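Local coordinates for protein serine hydrolase CCSP0084 (Cycloclasticus sp. P1, PDB 4I3F) that probably hydrolyses meta-cleavage products of aromatic degradation, and esters, as a serine hydrolase of the alpha/beta hydrolase fold, at residues I108-D112 and H138-F142; L132-N136 and I239-M243. One frame throughout, in Å; residues are numbered along the deposited sequence.

Contact 1 of 2, residues I108-D112 and H138-F142; sequences IDLLD and HPERF. With NA (sodium ion), chain D.
A surface sodium site and an arginine–aspartate salt bridge lie side by side where helix 96-113 meets the short 3-10 turn 139-141, and Ile108, Leu111 and Asp112 face His138, Arg141 and Phe142 across the joint. Asp112 OD1 alone takes both terminal nitrogens of Arg141, with NH1 and NH2 each 2.9 Å from it. The two flat groups are nearly coplanar, 11° apart, yet both hydrogen bonds are bent, because the two nitrogens share one oxygen. Bends at chi2 (-54°) and chi3 (-68°) bring the guanidinium round to the helix, where NH2 lies obliquely 3.6 Å from Leu111 CB. NE donates to Glu117 O and NH2 also to Ile116 O, bonds that hold the guanidinium in its rotation. Inward of this, Ile108 lays CG1 over one face of the His138 imidazole, a CH-pi contact 3.7 Å from the ring centroid, and its CD1 sits 3.6 Å from His138 CG. Leu111 CD1 meets the Phe142 ring obliquely. The sodium ion lies in the plane of the imidazole, 2.5 Å from His138 ND1, and Glu140 OE2 and two waters also bind it. One of these waters accepts from Arg141 NH1 at 3.0 Å. With an alanine in place of Arg141, the Asp112 carboxylate would probably be left without its cationic mate, and the carbonyls of Ile116 and Glu117 without these donors. Arginine thus links the helix carboxylate to the sodium's water shell, and its positive charge probably offsets the negative charge of Asp112 at this partly exposed edge.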
ATOM      1  N   ILE A 108       5.712  13.377  -0.032  1.00 11.80           N
ATOM      2  CA  ILE A 108       6.117  14.658  -0.600  1.00 11.95           C
ATOM      3  C   ILE A 108       7.568  14.969  -0.216  1.00 15.21           C
ATOM      4  O   ILE A 108       8.367  15.378  -1.068  1.00 13.67           O
ATOM      5  CB  ILE A 108       5.200  15.802  -0.139  1.00 11.21           C
ATOM      6  CG1 ILE A 108       3.764  15.540  -0.598  1.00 15.78           C
ATOM      7  CG2 ILE A 108       5.695  17.142  -0.677  1.00 12.08           C
ATOM      8  CD1 ILE A 108       3.634  15.406  -2.101  1.00 16.61           C
ATOM      9  N   ASP A 109       7.902  14.758   1.057  1.00 12.13           N
ATOM     10  CA  ASP A 109       9.268  14.966   1.534  1.00 14.74           C
ATOM     11  C   ASP A 109      10.256  14.025   0.841  1.00 14.72           C
ATOM     12  O   ASP A 109      11.409  14.397   0.611  1.00 13.84           O
ATOM     13  CB  ASP A 109       9.355  14.769   3.049  1.00 14.31           C
ATOM     14  CG  ASP A 109       8.672  15.876   3.826  1.00 18.04           C
ATOM     15  OD1 ASP A 109       8.416  16.957   3.243  1.00 17.84           O
ATOM     16  OD2 ASP A 109       8.393  15.661   5.029  1.00 18.57           O
ATOM     17  N   LEU A 110       9.809  12.815   0.515  1.00 15.24           N
ATOM     18  CA  LEU A 110      10.650  11.861  -0.216  1.00 13.76           C
ATOM     19  C   LEU A 110      10.906  12.339  -1.650  1.00 14.66           C
ATOM     20  O   LEU A 110      12.047  12.361  -2.108  1.00 14.14           O
ATOM     21  CB  LEU A 110       9.998  10.476  -0.229  1.00 11.87           C
ATOM     22  CG  LEU A 110      10.683   9.354  -1.018  1.00 13.66           C
ATOM     23  CD1 LEU A 110      12.104   9.124  -0.524  1.00 16.93           C
ATOM     24  CD2 LEU A 110       9.887   8.053  -0.946  1.00  9.75           C
ATOM     25  N   LEU A 111       9.841  12.710  -2.360  1.00 12.60           N
ATOM     26  CA  LEU A 111       9.988  13.207  -3.726  1.00 13.82           C
ATOM     27  C   LEU A 111      10.853  14.467  -3.775  1.00 13.69           C
ATOM     28  O   LEU A 111      11.669  14.634  -4.687  1.00 14.89           O
ATOM     29  CB  LEU A 111       8.616  13.459  -4.364  1.00 12.30           C
ATOM     30  CG  LEU A 111       7.720  12.242  -4.566  1.00 15.17           C
ATOM     31  CD1 LEU A 111       6.365  12.660  -5.137  1.00 15.77           C
ATOM     32  CD2 LEU A 111       8.381  11.215  -5.479  1.00 15.59           C
ATOM     33  N   ASP A 112      10.700  15.346  -2.786  1.00 13.71           N
ATOM     34  CA  ASP A 112      11.504  16.557  -2.746  1.00 14.22           C
ATOM     35  C   ASP A 112      12.982  16.209  -2.529  1.00 15.88           C
ATOM     36  O   ASP A 112      13.870  16.800  -3.136  1.00 17.09           O
ATOM     37  CB  ASP A 112      11.030  17.491  -1.629  1.00 16.09           C
ATOM     38  CG  ASP A 112       9.729  18.203  -1.957  1.00 22.43           C
ATOM     39  OD1 ASP A 112       9.250  18.120  -3.113  1.00 20.28           O
ATOM     40  OD2 ASP A 112       9.194  18.870  -1.042  1.00 20.85           O
ATOM     41  N   HIS A 138      -1.973  17.026  -3.232  1.00 16.69           N
ATOM     42  CA  HIS A 138      -0.814  17.446  -4.018  1.00 13.72           C
ATOM     43  C   HIS A 138      -0.897  16.921  -5.447  1.00 15.77           C
ATOM     44  O   HIS A 138       0.013  16.216  -5.900  1.00 15.08           O
ATOM     45  CB  HIS A 138       0.453  16.895  -3.366  1.00 15.35           C
ATOM     46  CG  HIS A 138       0.631  17.326  -1.940  1.00 15.87           C
ATOM     47  ND1 HIS A 138       1.141  18.558  -1.593  1.00 22.67           N
ATOM     48  CD2 HIS A 138       0.368  16.686  -0.776  1.00 14.66           C
ATOM     49  CE1 HIS A 138       1.182  18.660  -0.276  1.00 21.42           C
ATOM     50  NE2 HIS A 138       0.719  17.538   0.244  1.00 18.95           N
ATOM     51  N   PRO A 139      -1.975  17.273  -6.171  1.00 17.32           N
ATOM     52  CA  PRO A 139      -2.217  16.646  -7.476  1.00 14.87           C
ATOM     53  C   PRO A 139      -1.099  16.891  -8.493  1.00 16.39           C
ATOM     54  O   PRO A 139      -0.882  16.041  -9.362  1.00 16.71           O
ATOM     55  CB  PRO A 139      -3.518  17.311  -7.947  1.00 14.52           C
ATOM     56  CG  PRO A 139      -3.596  18.601  -7.189  1.00 18.71           C
ATOM     57  CD  PRO A 139      -2.993  18.290  -5.851  1.00 17.96           C
ATOM     58  N   GLU A 140      -0.392  18.014  -8.378  1.00 15.77           N
ATOM     59  CA  GLU A 140       0.629  18.372  -9.358  1.00 17.22           C
ATOM     60  C   GLU A 140       1.875  17.481  -9.291  1.00 17.87           C
ATOM     61  O   GLU A 140       2.727  17.531 -10.185  1.00 19.56           O
ATOM     62  CB  GLU A 140       1.036  19.844  -9.189  1.00 17.68           C
ATOM     63  CG  GLU A 140       1.825  20.161  -7.896  1.00 30.22           C
ATOM     64  CD  GLU A 140       1.000  20.072  -6.602  1.00 32.04           C
ATOM     65  OE1 GLU A 140      -0.237  19.950  -6.654  1.00 28.19           O
ATOM     66  OE2 GLU A 140       1.605  20.136  -5.518  1.00 43.68           O
ATOM     67  N   ARG A 141       1.990  16.675  -8.242  1.00 14.79           N
ATOM     68  CA  ARG A 141       3.186  15.861  -8.062  1.00 12.89           C
ATOM     69  C   ARG A 141       3.013  14.469  -8.647  1.00 14.81           C
ATOM     70  O   ARG A 141       3.928  13.645  -8.566  1.00 12.82           O
ATOM     71  CB  ARG A 141       3.539  15.722  -6.579  1.00 12.04           C
ATOM     72  CG  ARG A 141       3.807  17.041  -5.857  1.00 12.18           C
ATOM     73  CD  ARG A 141       4.870  17.882  -6.550  1.00 14.08           C
ATOM     74  NE  ARG A 141       6.204  17.285  -6.491  1.00 15.65           N
ATOM     75  CZ  ARG A 141       7.045  17.419  -5.467  1.00 18.60           C
ATOM     76  NH1 ARG A 141       6.690  18.108  -4.393  1.00 15.90           N
ATOM     77  NH2 ARG A 141       8.241  16.842  -5.502  1.00 17.74           N
ATOM     78  N   PHE A 142       1.846  14.195  -9.232  1.00 16.49           N
ATOM     79  CA  PHE A 142       1.539  12.831  -9.676  1.00 11.17           C
ATOM     80  C   PHE A 142       1.007  12.755 -11.093  1.00 14.25           C
ATOM     81  O   PHE A 142       0.332  13.675 -11.572  1.00 17.04           O
ATOM     82  CB  PHE A 142       0.597  12.138  -8.678  1.00 10.68           C
ATOM     83  CG  PHE A 142       1.167  12.075  -7.300  1.00 11.52           C
ATOM     84  CD1 PHE A 142       0.861  13.059  -6.350  1.00 12.39           C
ATOM     85  CD2 PHE A 142       2.085  11.090  -6.973  1.00 13.21           C
ATOM     86  CE1 PHE A 142       1.438  13.023  -5.090  1.00 13.13           C
ATOM     87  CE2 PHE A 142       2.659  11.055  -5.718  1.00 12.43           C
ATOM     88  CZ  PHE A 142       2.333  12.025  -4.774  1.00 12.96           C
TER
HETATM   89 NA    NA D 303       1.508  20.483  -3.201  1.00 47.44          NA
HETATM   90  O   HOH W   1       4.202  19.610  -3.516  1.00 30.11           O
HETATM   91  O   HOH W   2       2.185  22.645  -1.652  1.00 44.19           O

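Contact 2 of 2, residues L132-N136 and I239-M243; sequences LHLLN and ISHQM
Leu135 is the main bump here: its side chain projects from helix 126-137 into a hollow walled by Ile239, His241 and Met243. One methyl, CD2, sits squarely over the centre of the His241 imidazole, 3.6 Å from the centroid and only 3° off the ring normal, a CH-pi contact. The other, CD1, goes deeper, to 3.5 Å from Met243 CE and 3.8 Å from Ile239 CG2. Met243 runs extended, with CG anti to its backbone N (chi1 -176°), until the bend at chi3 (-72°) turns CE toward the two leucines. One helical turn back, Leu132 CD2 touches both Ile239 CD1, at 3.9 Å, and Met243 CE, at 4.0 Å. Ile239 answers in the other direction, its CD1 reaching the backbone at Leu132 O. No hydrogen bond crosses the contact, and His241 ND1, buried against Leu135 CB, has no polar partner; NE2 of the same ring bonds to the carbonyl of Pro139. Leu135 is backed by Ala145 of strand 142-148, and Leu132 by Leu147 of that strand. The loop 239-243 thus closes over this side of helix 126-137 just as it runs into strand 243-248, the next strand of the central sheet.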
ATOM      1  N   LEU A 132      -4.654   8.094  -2.589  1.00 10.95           N
ATOM      2  CA  LEU A 132      -5.826   8.927  -2.850  1.00  9.40           C
ATOM      3  C   LEU A 132      -5.704  10.302  -2.197  1.00 11.35           C
ATOM      4  O   LEU A 132      -6.037  11.321  -2.811  1.00 13.03           O
ATOM      5  CB  LEU A 132      -7.098   8.221  -2.382  1.00 11.05           C
ATOM      6  CG  LEU A 132      -7.559   7.097  -3.318  1.00  8.75           C
ATOM      7  CD1 LEU A 132      -8.690   6.321  -2.663  1.00 11.45           C
ATOM      8  CD2 LEU A 132      -8.047   7.681  -4.628  1.00 11.50           C
ATOM      9  N   HIS A 133      -5.239  10.333  -0.952  1.00 11.15           N
ATOM     10  CA  HIS A 133      -5.033  11.614  -0.281  1.00 11.09           C
ATOM     11  C   HIS A 133      -3.906  12.431  -0.900  1.00 12.14           C
ATOM     12  O   HIS A 133      -3.985  13.654  -0.926  1.00 11.30           O
ATOM     13  CB  HIS A 133      -4.840  11.405   1.220  1.00 11.95           C
ATOM     14  CG  HIS A 133      -6.091  10.983   1.915  1.00 11.22           C
ATOM     15  ND1 HIS A 133      -6.914  11.873   2.569  1.00 17.05           N
ATOM     16  CD2 HIS A 133      -6.699   9.774   1.999  1.00 11.36           C
ATOM     17  CE1 HIS A 133      -7.956  11.225   3.058  1.00 17.16           C
ATOM     18  NE2 HIS A 133      -7.850   9.950   2.727  1.00 13.43           N
ATOM     19  N   LEU A 134      -2.882  11.762  -1.430  1.00 12.30           N
ATOM     20  CA  LEU A 134      -1.815  12.464  -2.140  1.00  9.99           C
ATOM     21  C   LEU A 134      -2.339  13.132  -3.411  1.00 13.23           C
ATOM     22  O   LEU A 134      -1.990  14.276  -3.703  1.00 12.65           O
ATOM     23  CB  LEU A 134      -0.666  11.513  -2.475  1.00 10.26           C
ATOM     24  CG  LEU A 134       0.365  11.320  -1.357  1.00  8.97           C
ATOM     25  CD1 LEU A 134       1.196  10.056  -1.618  1.00 10.49           C
ATOM     26  CD2 LEU A 134       1.267  12.541  -1.248  1.00 12.37           C
ATOM     27  N   LEU A 135      -3.178  12.426  -4.169  1.00 12.20           N
ATOM     28  CA  LEU A 135      -3.735  12.993  -5.396  1.00 10.19           C
ATOM     29  C   LEU A 135      -4.657  14.164  -5.080  1.00 13.44           C
ATOM     30  O   LEU A 135      -4.743  15.127  -5.846  1.00 15.33           O
ATOM     31  CB  LEU A 135      -4.511  11.928  -6.187  1.00 10.31           C
ATOM     32  CG  LEU A 135      -3.732  10.672  -6.572  1.00 13.21           C
ATOM     33  CD1 LEU A 135      -4.636   9.694  -7.300  1.00 13.39           C
ATOM     34  CD2 LEU A 135      -2.539  11.019  -7.435  1.00 11.35           C
ATOM     35  N   ASN A 136      -5.342  14.087  -3.944  1.00 14.48           N
ATOM     36  CA  ASN A 136      -6.252  15.146  -3.536  1.00 13.21           C
ATOM     37  C   ASN A 136      -5.498  16.377  -3.069  1.00 17.03           C
ATOM     38  O   ASN A 136      -5.857  17.505  -3.419  1.00 16.94           O
ATOM     39  CB  ASN A 136      -7.155  14.651  -2.403  1.00 15.25           C
ATOM     40  CG  ASN A 136      -8.167  15.697  -1.962  1.00 18.12           C
ATOM     41  OD1 ASN A 136      -8.865  16.308  -2.785  1.00 18.33           O
ATOM     42  ND2 ASN A 136      -8.237  15.929  -0.654  1.00 17.93           N
ATOM     43  N   ILE A 239     -10.388  14.381  -8.282  1.00 14.79           N
ATOM     44  CA  ILE A 239      -9.141  13.696  -8.580  1.00 14.23           C
ATOM     45  C   ILE A 239      -9.154  13.434 -10.083  1.00 17.68           C
ATOM     46  O   ILE A 239      -9.931  12.606 -10.560  1.00 18.47           O
ATOM     47  CB  ILE A 239      -9.008  12.373  -7.796  1.00 17.51           C
ATOM     48  CG1 ILE A 239      -8.828  12.651  -6.302  1.00 17.09           C
ATOM     49  CG2 ILE A 239      -7.851  11.533  -8.341  1.00 18.27           C
ATOM     50  CD1 ILE A 239      -8.776  11.378  -5.446  1.00 14.49           C
ATOM     51  N   SER A 240      -8.316  14.150 -10.829  1.00 16.98           N
ATOM     52  CA  SER A 240      -8.362  14.107 -12.289  1.00 16.31           C
ATOM     53  C   SER A 240      -7.366  13.140 -12.936  1.00 14.14           C
ATOM     54  O   SER A 240      -7.382  12.951 -14.154  1.00 15.77           O
ATOM     55  CB  SER A 240      -8.161  15.508 -12.869  1.00 22.87           C
ATOM     56  OG  SER A 240      -9.132  16.398 -12.377  1.00 25.55           O
ATOM     57  N   HIS A 241      -6.504  12.537 -12.128  1.00 14.90           N
ATOM     58  CA  HIS A 241      -5.457  11.665 -12.648  1.00 13.36           C
ATOM     59  C   HIS A 241      -5.995  10.445 -13.382  1.00 12.40           C
ATOM     60  O   HIS A 241      -7.002   9.861 -12.972  1.00 12.80           O
ATOM     61  CB  HIS A 241      -4.556  11.214 -11.498  1.00 10.14           C
ATOM     62  CG  HIS A 241      -3.972  12.350 -10.721  1.00 17.44           C
ATOM     63  ND1 HIS A 241      -4.682  13.029  -9.754  1.00 14.60           N
ATOM     64  CD2 HIS A 241      -2.750  12.933 -10.775  1.00 17.36           C
ATOM     65  CE1 HIS A 241      -3.925  13.989  -9.251  1.00 14.07           C
ATOM     66  NE2 HIS A 241      -2.747  13.949  -9.849  1.00 16.71           N
ATOM     67  N   GLN A 242      -5.326  10.066 -14.471  1.00 12.21           N
ATOM     68  CA  GLN A 242      -5.610   8.778 -15.106  1.00  9.28           C
ATOM     69  C   GLN A 242      -5.278   7.679 -14.108  1.00 10.50           C
ATOM     70  O   GLN A 242      -4.183   7.664 -13.522  1.00 11.98           O
ATOM     71  CB  GLN A 242      -4.774   8.606 -16.376  1.00 15.27           C
ATOM     72  CG  GLN A 242      -4.958   9.723 -17.400  1.00 20.02           C
ATOM     73  CD  GLN A 242      -6.347   9.739 -18.006  1.00 25.77           C
ATOM     74  OE1 GLN A 242      -6.959   8.693 -18.198  1.00 23.83           O
ATOM     75  NE2 GLN A 242      -6.853  10.930 -18.305  1.00 29.31           N
ATOM     76  N   MET A 243      -6.221   6.766 -13.894  1.00  8.74           N
ATOM     77  CA  MET A 243      -6.095   5.816 -12.798  1.00 11.34           C
ATOM     78  C   MET A 243      -6.539   4.425 -13.206  1.00 10.54           C
ATOM     79  O   MET A 243      -7.432   4.267 -14.046  1.00 10.68           O
ATOM     80  CB  MET A 243      -6.938   6.297 -11.603  1.00 10.01           C
ATOM     81  CG  MET A 243      -6.829   5.438 -10.351  1.00 11.37           C
ATOM     82  SD  MET A 243      -7.946   6.052  -9.071  1.00 11.69           S
ATOM     83  CE  MET A 243      -7.133   7.561  -8.564  1.00 13.91           C
TER

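Overall arrangement
The contacts take successive pieces of the chain: contact 2 grips the last turns of helix 126-137, while contact 1 holds the turn that leads from its end into strand 142-148. Their centres are 12 Å apart, and they touch through His241, which reaches back to the turn of contact 1, and through Phe142, whose CB packs on Leu135 CD2 at 3.6 Å. Contact 1 is partly buried, with charge, metal and water toward solvent and apolar side chains beneath. Contact 2 is buried and almost wholly apolar. Together they join helix 96-113, helix 126-137 and the entries to two adjacent parallel strands, 142-148 and 243-248.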